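Local structure of thiamine-binding periplasmic protein (Escherichia coli, 2QRY) at residues Y132-L137 with N233-N238; W154-Q159 with Q187-K192; M174-G179 with L306-A311; P23-Y28 with C53-V58. The protein captures thiamine, thiamine phosphate and thiamine diphosphate in the periplasm with high affinity and serves as the solute-binding component of the ThiBPQ ABC importer. All coordinates share one frame; numbering follows the deposited sequence.

Contact 1: residues Y132-L137 with N233-N238; sequences YDKNKL and NYAAAN
Y132 and A235 face each other as an antiparallel hydrogen-bonded pair: Y132 N donates to A235 O at 2.9 Å and A235 N returns a bond to Y132 O at 3.0 Å. The next pair, D133 with Y234, is non-hydrogen-bonded, and beyond it K134 N reaches N233 O at 2.8 Å, closing the pairing just past the strand end. On the face carrying Y132 and A235, the phenol lies along the partner backbone. Its OH and CZ meet A235 CB, CE1 touches A237 CB at 3.9 Å, and A237 N sits at the ring edge, near its plane. This course follows from chi1 of 64°, which holds CG between the backbone N and the carbonyl carbon. On the other face, D133 OD1 accepts a weak but straight bond from N233 ND2 (3.2 Å, 165° at the hydrogen), with carboxylate and amide planes 60° apart. The same ND2 lies over one face of the Y234 ring, offset toward its rim. N135 lays its amide nearly parallel to that of N233, N135 ND2 coming 3.2 Å from N233 CB. Further out, D133 OD1 also receives N135 N at 2.8 Å, an Asx turn that fixes the carboxylate, while D133 O accepts from both K136 N and L137 N. K134 passes its aliphatic chain beside N233 O and A235 CB, and its NZ bonds to D232 O. The whole is a short antiparallel strand pairing, ended by an Asx turn, where strand 234-236 joins the end of the long strand 121-133 in the sheet of this solute-binding protein.

Contact 2: residues W154-Q159 with Q187-K192; sequences WRVIYQ and QKLAKK
K192 turns CG away from its own carbonyl carbon (chi1 -53°) and runs extended from there, which lays its methylenes beside W154 O. V156 has CG1 anti to its backbone N (chi1 169°), and this branch comes nearest L189. The central bond is V156 N to K192 O, 2.7 Å long and bent to 152° at the hydrogen. The same oxygen also takes a CA-H...O contact from R155 CA at 3.6 Å, so two successive residues approach one acceptor. One residue before R155, W154 O lies 3.2 Å from K192 CB, and CG and CD follow it at greater distance. The apolar part is lighter: V156 CG1 meets L189 CD2 at 4.3 Å. Within 187-192, K192 N is bonded to L189 O at 3.0 Å, and the K192 carbonyl faces the strand. The ammonium of K192 extends beyond both segments to the carbonyls L147 O and S150 O, tying this part of the chain to the end of helix 144-149. Thus K192 stands between helix 182-190 and strand 193-197, and the V156 bond begins the parallel pairing of that strand with 156-159, continued by V156 with V194; on the opposite edge, strand 156-159 pairs with strand 214-218, while L189 packs against L147 of helix 144-149.

Contact 3: residues M174-G179 with L306-A311; sequences MQKVYG and LEFTPA
K176 and F308 make the main contact through a CH-pi and a cation-pi interaction on one ring face. K176 CE sits almost exactly over the F308 centroid, 3.5 Å away and 3° off the ring normal; NZ is 4.0 Å from the same centroid, displaced to 22°. The two side chains come from opposite directions. A bend at chi2 (-71°) folds the lysine so that CG and CD pass the CE1-CZ rim on the way to CE over the centre. The polar bond belongs to the same ammonium: K176 NZ donates to E307 O at 3.1 Å, approaching from above the carbonyl plane rather than along a lone pair. Apolar packing completes the contact, with K176 CB against L306 CD1 at 4.2 Å and Q175 CG against F308 CZ at 3.9 Å. F308 is placed from outside by its backbone N, bonded to Y244 OH, and by W320 of helix 310-328, whose ring meets it obliquely. The contact thereby fastens helix 165-178 to the linker between strand 305-306 and helix 310-328. Chemically, one ammonium is shared by a backbone carbonyl and an aromatic face, while the lysine methylenes supply much of the apolar packing, an arrangement that probably stabilises the charge without a carboxylate partner across the two segments.

Contact 4: residues P23-Y28 with C53-V58; sequences PVLTVY and CELKLV
P23-Y28 and C53-V58 run parallel and in register, the axes of strands 24-28 and 54-58 lying 4.7 Å apart and 20° from parallel, joined by five backbone bonds from E54 N to P23 O through V58 N to V27 O, of which V27 N to K56 O is the straightest (2.8 Å, 178°). L25, V27, L55 and L57 occupy one face. There L55 CD1 touches both L25 CD1 at 3.8 Å and V27 CG2 at 3.7 Å, while L57 CD2 lies alongside V27, touching CB and CG1. Helix 40-48, through F47, and helix 259-269, through L261 and F265, pack on this apolar side. The other face carries V24, T26, Y28, E54, K56 and V58. K56 bends at chi3 (-66°), bringing CE to 3.6 Å from V24 CG1 and its NZ into a salt bridge with E54 OE1 at 3.2 Å, with V24 CG2 next to that oxygen. T26 CG2 and V58 CG2 meet further along. Y28 CD1 touches V58 CB, and its hydroxyl is bonded to E73 of helix 63-73. Helix 40-48 lies in the connection between these parallel strands, the beta-alpha-beta crossover that opens the alpha/beta lobe of a periplasmic binding protein, with strand 81-86 on the far edge of strand 24-29.

Overall arrangement
Along the chain contact 4 closes first; the segments of contacts 1, 2 and 3 then interleave, contact 2 falling wholly between the two halves of contact 1 and alternating with contact 3. Contacts 1, 2 and 4 all reach one mixed sheet. Contact 4 lies on the opposite side of the chain's centre from each of the others, its centre about 35 to 39 Å from theirs. Contacts 1 and 2, about 17 Å apart between centres, touch where L137 meets W154, and contacts 2 and 3, about 20 Å apart between centres, touch where L189 meets M174. Thiamin phosphate is bound between contact 4 on one side and contacts 1 to 3 on the other, consistent with the two-lobed build of periplasmic binding proteins.

Contact 1: residues Y132-L137 with N233-N238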
# COMPACT_ATOMS: atom_id res chain seq x y z
N TYR A 132 8.54 -14.75 -2.66
CA TYR A 132 8.60 -16.12 -3.18
C TYR A 132 8.79 -17.12 -2.04
O TYR A 132 9.01 -16.73 -0.89
CB TYR A 132 9.75 -16.28 -4.18
CG TYR A 132 11.13 -16.07 -3.58
CD1 TYR A 132 11.63 -14.78 -3.37
CD2 TYR A 132 11.91 -17.16 -3.19
CE1 TYR A 132 12.88 -14.58 -2.78
CE2 TYR A 132 13.17 -16.97 -2.59
CZ TYR A 132 13.64 -15.68 -2.39
OH TYR A 132 14.86 -15.50 -1.81
N ASP A 133 8.73 -18.40 -2.38
CA ASP A 133 8.89 -19.48 -1.41
C ASP A 133 10.29 -20.08 -1.61
O ASP A 133 10.54 -20.74 -2.62
CB ASP A 133 7.84 -20.56 -1.67
CG ASP A 133 7.80 -21.62 -0.57
OD1 ASP A 133 8.87 -21.96 -0.01
OD2 ASP A 133 6.69 -22.12 -0.28
N LYS A 134 11.19 -19.85 -0.66
CA LYS A 134 12.55 -20.37 -0.78
C LYS A 134 12.59 -21.89 -0.91
O LYS A 134 13.57 -22.44 -1.40
CB LYS A 134 13.39 -19.93 0.42
CG LYS A 134 13.70 -18.45 0.45
CD LYS A 134 14.45 -18.07 1.71
CE LYS A 134 13.60 -18.30 2.95
NZ LYS A 134 14.32 -17.91 4.19
N ASN A 135 11.54 -22.57 -0.46
CA ASN A 135 11.50 -24.02 -0.56
C ASN A 135 11.13 -24.43 -1.98
O ASN A 135 11.37 -25.56 -2.38
CB ASN A 135 10.46 -24.63 0.40
CG ASN A 135 10.85 -24.48 1.86
OD1 ASN A 135 12.03 -24.50 2.20
ND2 ASN A 135 9.85 -24.35 2.72
N LYS A 136 10.53 -23.51 -2.72
CA LYS A 136 10.10 -23.80 -4.09
C LYS A 136 10.91 -23.07 -5.17
O LYS A 136 10.96 -23.52 -6.31
CB LYS A 136 8.62 -23.44 -4.26
CG LYS A 136 7.64 -24.27 -3.43
CD LYS A 136 6.23 -23.73 -3.62
CE LYS A 136 5.15 -24.75 -3.30
NZ LYS A 136 5.08 -25.13 -1.86
N LEU A 137 11.52 -21.96 -4.81
CA LEU A 137 12.32 -21.20 -5.76
C LEU A 137 13.74 -21.09 -5.21
O LEU A 137 14.02 -20.34 -4.27
CB LEU A 137 11.73 -19.80 -5.95
CG LEU A 137 12.13 -19.05 -7.22
CD1 LEU A 137 11.64 -17.61 -7.12
CD2 LEU A 137 13.64 -19.08 -7.40
N ASN A 233 10.20 -19.61 5.51
CA ASN A 233 10.53 -20.07 4.17
C ASN A 233 10.16 -19.02 3.11
O ASN A 233 10.66 -19.07 1.98
CB ASN A 233 9.84 -21.41 3.88
CG ASN A 233 8.33 -21.34 4.02
OD1 ASN A 233 7.81 -21.03 5.09
ND2 ASN A 233 7.62 -21.63 2.93
N TYR A 234 9.28 -18.08 3.46
CA TYR A 234 8.90 -17.04 2.50
C TYR A 234 9.86 -15.87 2.61
O TYR A 234 10.29 -15.52 3.70
CB TYR A 234 7.47 -16.56 2.74
CG TYR A 234 6.43 -17.61 2.44
CD1 TYR A 234 5.82 -18.33 3.47
CD2 TYR A 234 6.11 -17.94 1.12
CE1 TYR A 234 4.93 -19.36 3.20
CE2 TYR A 234 5.22 -18.98 0.83
CZ TYR A 234 4.64 -19.68 1.87
OH TYR A 234 3.79 -20.72 1.58
N ALA A 235 10.18 -15.26 1.47
CA ALA A 235 11.09 -14.14 1.46
C ALA A 235 10.77 -13.13 0.37
O ALA A 235 10.13 -13.45 -0.63
CB ALA A 235 12.52 -14.64 1.29
N ALA A 236 11.23 -11.90 0.59
CA ALA A 236 11.04 -10.82 -0.36
C ALA A 236 12.40 -10.63 -1.01
O ALA A 236 13.40 -10.39 -0.32
CB ALA A 236 10.62 -9.55 0.37
N ALA A 237 12.46 -10.75 -2.34
CA ALA A 237 13.72 -10.60 -3.06
C ALA A 237 14.21 -9.16 -3.04
O ALA A 237 13.48 -8.24 -3.40
CB ALA A 237 13.55 -11.09 -4.48
N ASN A 238 15.45 -8.98 -2.60
CA ASN A 238 16.06 -7.67 -2.51
C ASN A 238 16.74 -7.36 -3.85
O ASN A 238 17.75 -7.97 -4.19
CB ASN A 238 17.08 -7.66 -1.36
CG ASN A 238 17.57 -6.27 -0.99
OD1 ASN A 238 16.83 -5.28 -1.04
ND2 ASN A 238 18.83 -6.18 -0.58

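Contact 2: residues W154-Q159 with Q187-K192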
# COMPACT_ATOMS: atom_id res chain seq x y z
N TRP A 154 9.92 -18.13 -14.63
CA TRP A 154 9.31 -17.82 -13.35
C TRP A 154 7.87 -17.39 -13.59
O TRP A 154 7.57 -16.69 -14.55
CB TRP A 154 10.06 -16.69 -12.64
CG TRP A 154 11.45 -17.03 -12.24
CD1 TRP A 154 11.86 -18.15 -11.57
CD2 TRP A 154 12.62 -16.24 -12.45
NE1 TRP A 154 13.22 -18.10 -11.35
CE2 TRP A 154 13.71 -16.93 -11.89
CE3 TRP A 154 12.86 -15.00 -13.07
CZ2 TRP A 154 15.02 -16.43 -11.92
CZ3 TRP A 154 14.15 -14.51 -13.11
CH2 TRP A 154 15.22 -15.22 -12.53
N ARG A 155 6.97 -17.81 -12.70
CA ARG A 155 5.56 -17.45 -12.81
C ARG A 155 5.37 -16.23 -11.90
O ARG A 155 5.76 -16.25 -10.74
CB ARG A 155 4.67 -18.59 -12.30
CG ARG A 155 5.16 -19.98 -12.65
CD ARG A 155 4.81 -20.39 -14.07
NE ARG A 155 3.36 -20.38 -14.29
CZ ARG A 155 2.47 -20.97 -13.50
NH1 ARG A 155 2.87 -21.62 -12.41
NH2 ARG A 155 1.18 -20.91 -13.80
N VAL A 156 4.75 -15.19 -12.44
CA VAL A 156 4.53 -13.98 -11.67
C VAL A 156 3.07 -13.54 -11.65
O VAL A 156 2.34 -13.72 -12.61
CB VAL A 156 5.38 -12.82 -12.24
CG1 VAL A 156 4.96 -11.50 -11.62
CG2 VAL A 156 6.85 -13.07 -11.95
N ILE A 157 2.66 -12.97 -10.52
CA ILE A 157 1.31 -12.43 -10.36
C ILE A 157 1.44 -11.05 -9.70
O ILE A 157 2.24 -10.87 -8.79
CB ILE A 157 0.43 -13.35 -9.46
CG1 ILE A 157 0.02 -14.60 -10.25
CG2 ILE A 157 -0.82 -12.61 -9.01
CD1 ILE A 157 -0.78 -15.61 -9.45
N TYR A 158 0.69 -10.08 -10.19
CA TYR A 158 0.74 -8.74 -9.59
C TYR A 158 -0.62 -8.06 -9.71
O TYR A 158 -1.56 -8.64 -10.25
CB TYR A 158 1.85 -7.90 -10.23
CG TYR A 158 1.66 -7.60 -11.70
CD1 TYR A 158 0.96 -6.46 -12.11
CD2 TYR A 158 2.16 -8.46 -12.68
CE1 TYR A 158 0.77 -6.19 -13.46
CE2 TYR A 158 1.97 -8.19 -14.03
CZ TYR A 158 1.28 -7.06 -14.42
OH TYR A 158 1.08 -6.80 -15.75
N GLN A 159 -0.74 -6.84 -9.19
CA GLN A 159 -2.01 -6.13 -9.21
C GLN A 159 -2.16 -5.05 -10.28
O GLN A 159 -1.18 -4.50 -10.79
CB GLN A 159 -2.29 -5.49 -7.84
CG GLN A 159 -2.10 -6.42 -6.65
CD GLN A 159 -0.64 -6.69 -6.37
OE1 GLN A 159 0.19 -5.79 -6.45
NE2 GLN A 159 -0.32 -7.92 -6.01
N GLN A 187 6.26 -6.09 -22.11
CA GLN A 187 5.92 -7.21 -22.98
C GLN A 187 6.64 -8.48 -22.52
O GLN A 187 6.08 -9.57 -22.55
CB GLN A 187 6.28 -6.90 -24.43
CG GLN A 187 5.39 -5.83 -25.04
CD GLN A 187 5.77 -5.48 -26.46
OE1 GLN A 187 5.83 -6.35 -27.34
NE2 GLN A 187 6.03 -4.20 -26.71
N LYS A 188 7.89 -8.32 -22.08
CA LYS A 188 8.68 -9.45 -21.60
C LYS A 188 8.12 -9.98 -20.28
O LYS A 188 8.10 -11.19 -20.06
CB LYS A 188 10.14 -9.04 -21.39
CG LYS A 188 10.89 -8.69 -22.67
CD LYS A 188 12.30 -8.21 -22.36
CE LYS A 188 13.05 -7.80 -23.62
NZ LYS A 188 14.38 -7.21 -23.29
N LEU A 189 7.66 -9.08 -19.42
CA LEU A 189 7.10 -9.50 -18.13
C LEU A 189 5.75 -10.19 -18.35
O LEU A 189 5.39 -11.09 -17.60
CB LEU A 189 6.90 -8.30 -17.20
CG LEU A 189 7.25 -8.52 -15.72
CD1 LEU A 189 6.77 -7.33 -14.89
CD2 LEU A 189 6.62 -9.80 -15.20
N ALA A 190 5.01 -9.75 -19.36
CA ALA A 190 3.70 -10.33 -19.66
C ALA A 190 3.80 -11.83 -19.95
O ALA A 190 2.87 -12.58 -19.65
CB ALA A 190 3.06 -9.61 -20.85
N LYS A 191 4.92 -12.26 -20.51
CA LYS A 191 5.13 -13.68 -20.84
C LYS A 191 5.31 -14.54 -19.59
O LYS A 191 5.14 -15.76 -19.64
CB LYS A 191 6.36 -13.85 -21.73
CG LYS A 191 6.27 -13.19 -23.09
CD LYS A 191 7.63 -13.24 -23.79
CE LYS A 191 7.63 -12.43 -25.07
NZ LYS A 191 9.03 -12.24 -25.57
N LYS A 192 5.66 -13.92 -18.48
CA LYS A 192 5.85 -14.67 -17.24
C LYS A 192 4.68 -14.43 -16.29
O LYS A 192 4.67 -14.94 -15.17
CB LYS A 192 7.16 -14.25 -16.57
CG LYS A 192 8.37 -14.34 -17.49
CD LYS A 192 9.65 -13.91 -16.79
CE LYS A 192 10.79 -13.84 -17.78
NZ LYS A 192 12.02 -13.26 -17.18

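Contact 3: residues M174-G179 with L306-A311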
# COMPACT_ATOMS: atom_id res chain seq x y z
N MSE A 174 8.81 -0.07 -12.25
CA MSE A 174 9.29 -0.43 -13.58
C MSE A 174 9.69 0.83 -14.35
O MSE A 174 10.68 0.83 -15.09
CB MSE A 174 8.18 -1.16 -14.34
CG MSE A 174 7.91 -2.59 -13.89
SE MSE A 174 9.19 -3.84 -14.63
CE MSE A 174 8.39 -4.09 -16.38
N GLN A 175 8.92 1.90 -14.19
CA GLN A 175 9.19 3.16 -14.87
C GLN A 175 10.55 3.72 -14.44
O GLN A 175 11.31 4.24 -15.26
CB GLN A 175 8.08 4.17 -14.58
CG GLN A 175 8.19 5.43 -15.39
CD GLN A 175 7.96 5.19 -16.87
OE1 GLN A 175 8.48 5.92 -17.70
NE2 GLN A 175 7.16 4.18 -17.19
N LYS A 176 10.85 3.63 -13.15
CA LYS A 176 12.11 4.10 -12.62
C LYS A 176 13.25 3.30 -13.25
O LYS A 176 14.27 3.86 -13.67
CB LYS A 176 12.17 3.90 -11.10
CG LYS A 176 11.42 4.93 -10.28
CD LYS A 176 12.12 6.27 -10.30
CE LYS A 176 11.46 7.25 -9.35
NZ LYS A 176 12.12 8.57 -9.33
N VAL A 177 13.06 1.99 -13.33
CA VAL A 177 14.07 1.09 -13.86
C VAL A 177 14.26 1.08 -15.38
O VAL A 177 15.40 0.96 -15.85
CB VAL A 177 13.79 -0.35 -13.35
CG1 VAL A 177 14.77 -1.34 -13.96
CG2 VAL A 177 13.88 -0.37 -11.83
N TYR A 178 13.19 1.23 -16.15
CA TYR A 178 13.32 1.20 -17.61
C TYR A 178 13.09 2.50 -18.36
O TYR A 178 13.46 2.61 -19.53
CB TYR A 178 12.40 0.13 -18.20
CG TYR A 178 12.87 -1.27 -17.95
CD1 TYR A 178 12.52 -1.96 -16.79
CD2 TYR A 178 13.70 -1.91 -18.87
CE1 TYR A 178 12.98 -3.24 -16.55
CE2 TYR A 178 14.17 -3.19 -18.64
CZ TYR A 178 13.81 -3.86 -17.48
OH TYR A 178 14.28 -5.13 -17.28
N GLY A 179 12.47 3.48 -17.72
CA GLY A 179 12.21 4.73 -18.41
C GLY A 179 11.37 4.53 -19.66
O GLY A 179 10.37 3.81 -19.63
N LEU A 306 13.38 4.30 -3.91
CA LEU A 306 12.95 4.98 -5.12
C LEU A 306 11.57 5.58 -4.96
O LEU A 306 10.67 4.94 -4.41
CB LEU A 306 12.93 4.01 -6.30
CG LEU A 306 14.24 3.32 -6.69
CD1 LEU A 306 13.95 2.24 -7.71
CD2 LEU A 306 15.22 4.35 -7.24
N GLU A 307 11.39 6.80 -5.45
CA GLU A 307 10.11 7.49 -5.35
C GLU A 307 9.96 8.65 -6.34
O GLU A 307 10.92 9.36 -6.63
CB GLU A 307 9.93 8.00 -3.91
CG GLU A 307 8.66 8.81 -3.66
CD GLU A 307 8.62 9.40 -2.25
OE1 GLU A 307 9.62 10.03 -1.84
OE2 GLU A 307 7.60 9.24 -1.55
N PHE A 308 8.74 8.81 -6.87
CA PHE A 308 8.42 9.91 -7.77
C PHE A 308 7.72 10.91 -6.87
O PHE A 308 7.21 10.53 -5.82
CB PHE A 308 7.43 9.49 -8.85
CG PHE A 308 8.05 8.80 -10.01
CD1 PHE A 308 7.80 7.45 -10.24
CD2 PHE A 308 8.89 9.49 -10.88
CE1 PHE A 308 8.36 6.80 -11.34
CE2 PHE A 308 9.46 8.85 -11.98
CZ PHE A 308 9.20 7.50 -12.21
N THR A 309 7.69 12.17 -7.27
CA THR A 309 6.99 13.17 -6.47
C THR A 309 5.52 13.00 -6.81
O THR A 309 5.19 12.50 -7.89
CB THR A 309 7.42 14.60 -6.83
OG1 THR A 309 6.91 14.94 -8.13
CG2 THR A 309 8.95 14.71 -6.84
N PRO A 310 4.61 13.39 -5.90
CA PRO A 310 3.19 13.25 -6.19
C PRO A 310 2.81 13.92 -7.50
O PRO A 310 1.92 13.46 -8.21
CB PRO A 310 2.53 13.90 -4.98
CG PRO A 310 3.48 13.54 -3.88
CD PRO A 310 4.82 13.84 -4.51
N ALA A 311 3.49 15.02 -7.82
CA ALA A 311 3.21 15.75 -9.04
C ALA A 311 3.61 14.95 -10.28
O ALA A 311 2.87 14.92 -11.27
CB ALA A 311 3.95 17.09 -9.03

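Contact 4: residues P23-Y28 with C53-V58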
# COMPACT_ATOMS: atom_id res chain seq x y z
N PRO A 23 -22.54 8.76 17.82
CA PRO A 23 -22.38 9.34 16.48
C PRO A 23 -21.47 8.42 15.67
O PRO A 23 -20.55 7.81 16.22
CB PRO A 23 -21.74 10.70 16.77
CG PRO A 23 -20.94 10.43 18.02
CD PRO A 23 -21.90 9.60 18.84
N VAL A 24 -21.72 8.31 14.37
CA VAL A 24 -20.93 7.44 13.51
C VAL A 24 -19.81 8.15 12.74
O VAL A 24 -19.96 9.29 12.31
CB VAL A 24 -21.83 6.73 12.47
CG1 VAL A 24 -21.02 5.70 11.69
CG2 VAL A 24 -23.01 6.08 13.16
N LEU A 25 -18.69 7.47 12.59
CA LEU A 25 -17.55 8.01 11.85
C LEU A 25 -17.24 6.95 10.79
O LEU A 25 -16.70 5.89 11.08
CB LEU A 25 -16.36 8.22 12.79
CG LEU A 25 -15.23 9.19 12.40
CD1 LEU A 25 -14.19 8.49 11.56
CD2 LEU A 25 -15.80 10.39 11.68
N THR A 26 -17.63 7.25 9.55
CA THR A 26 -17.44 6.34 8.43
C THR A 26 -16.06 6.46 7.80
O THR A 26 -15.67 7.52 7.33
CB THR A 26 -18.52 6.59 7.35
OG1 THR A 26 -19.81 6.34 7.92
CG2 THR A 26 -18.32 5.67 6.16
N VAL A 27 -15.32 5.35 7.80
CA VAL A 27 -13.97 5.35 7.24
C VAL A 27 -13.78 4.37 6.07
O VAL A 27 -13.73 3.16 6.28
CB VAL A 27 -12.93 5.00 8.33
CG1 VAL A 27 -11.52 5.05 7.74
CG2 VAL A 27 -13.07 5.97 9.51
N TYR A 28 -13.66 4.91 4.86
CA TYR A 28 -13.43 4.09 3.67
C TYR A 28 -12.00 3.54 3.70
O TYR A 28 -11.06 4.27 4.00
CB TYR A 28 -13.59 4.91 2.39
CG TYR A 28 -15.01 5.19 1.95
CD1 TYR A 28 -16.10 4.74 2.70
CD2 TYR A 28 -15.26 5.90 0.78
CE1 TYR A 28 -17.41 4.99 2.28
CE2 TYR A 28 -16.55 6.15 0.35
CZ TYR A 28 -17.62 5.69 1.10
OH TYR A 28 -18.90 5.94 0.67
N CYS A 53 -18.10 6.98 20.20
CA CYS A 53 -18.66 7.05 18.85
C CYS A 53 -18.59 5.66 18.24
O CYS A 53 -18.00 4.76 18.82
CB CYS A 53 -17.85 8.00 17.97
SG CYS A 53 -16.29 7.29 17.40
N GLU A 54 -19.20 5.50 17.08
CA GLU A 54 -19.16 4.21 16.41
C GLU A 54 -18.31 4.32 15.16
O GLU A 54 -18.73 4.91 14.17
CB GLU A 54 -20.57 3.73 16.03
CG GLU A 54 -20.55 2.37 15.35
CD GLU A 54 -21.94 1.82 15.07
OE1 GLU A 54 -22.75 2.53 14.42
OE2 GLU A 54 -22.23 0.68 15.48
N LEU A 55 -17.09 3.79 15.23
CA LEU A 55 -16.18 3.82 14.10
C LEU A 55 -16.63 2.76 13.11
O LEU A 55 -16.63 1.57 13.43
CB LEU A 55 -14.75 3.51 14.54
CG LEU A 55 -13.71 3.61 13.43
CD1 LEU A 55 -13.52 5.07 13.05
CD2 LEU A 55 -12.39 3.01 13.89
N LYS A 56 -17.00 3.18 11.91
CA LYS A 56 -17.47 2.25 10.90
C LYS A 56 -16.47 2.13 9.75
O LYS A 56 -16.43 2.98 8.86
CB LYS A 56 -18.83 2.71 10.38
CG LYS A 56 -19.70 1.58 9.87
CD LYS A 56 -21.17 2.00 9.83
CE LYS A 56 -21.72 2.24 11.24
NZ LYS A 56 -23.18 2.56 11.23
N LEU A 57 -15.65 1.08 9.80
CA LEU A 57 -14.64 0.83 8.79
C LEU A 57 -15.23 0.04 7.63
O LEU A 57 -15.61 -1.12 7.78
CB LEU A 57 -13.47 0.05 9.40
CG LEU A 57 -12.53 0.91 10.25
CD1 LEU A 57 -11.62 0.02 11.10
CD2 LEU A 57 -11.71 1.80 9.32
N VAL A 58 -15.29 0.67 6.47
CA VAL A 58 -15.86 0.04 5.30
C VAL A 58 -14.80 -0.38 4.28
O VAL A 58 -14.17 0.47 3.66
CB VAL A 58 -16.84 1.01 4.59
CG1 VAL A 58 -17.56 0.30 3.47
CG2 VAL A 58 -17.84 1.57 5.60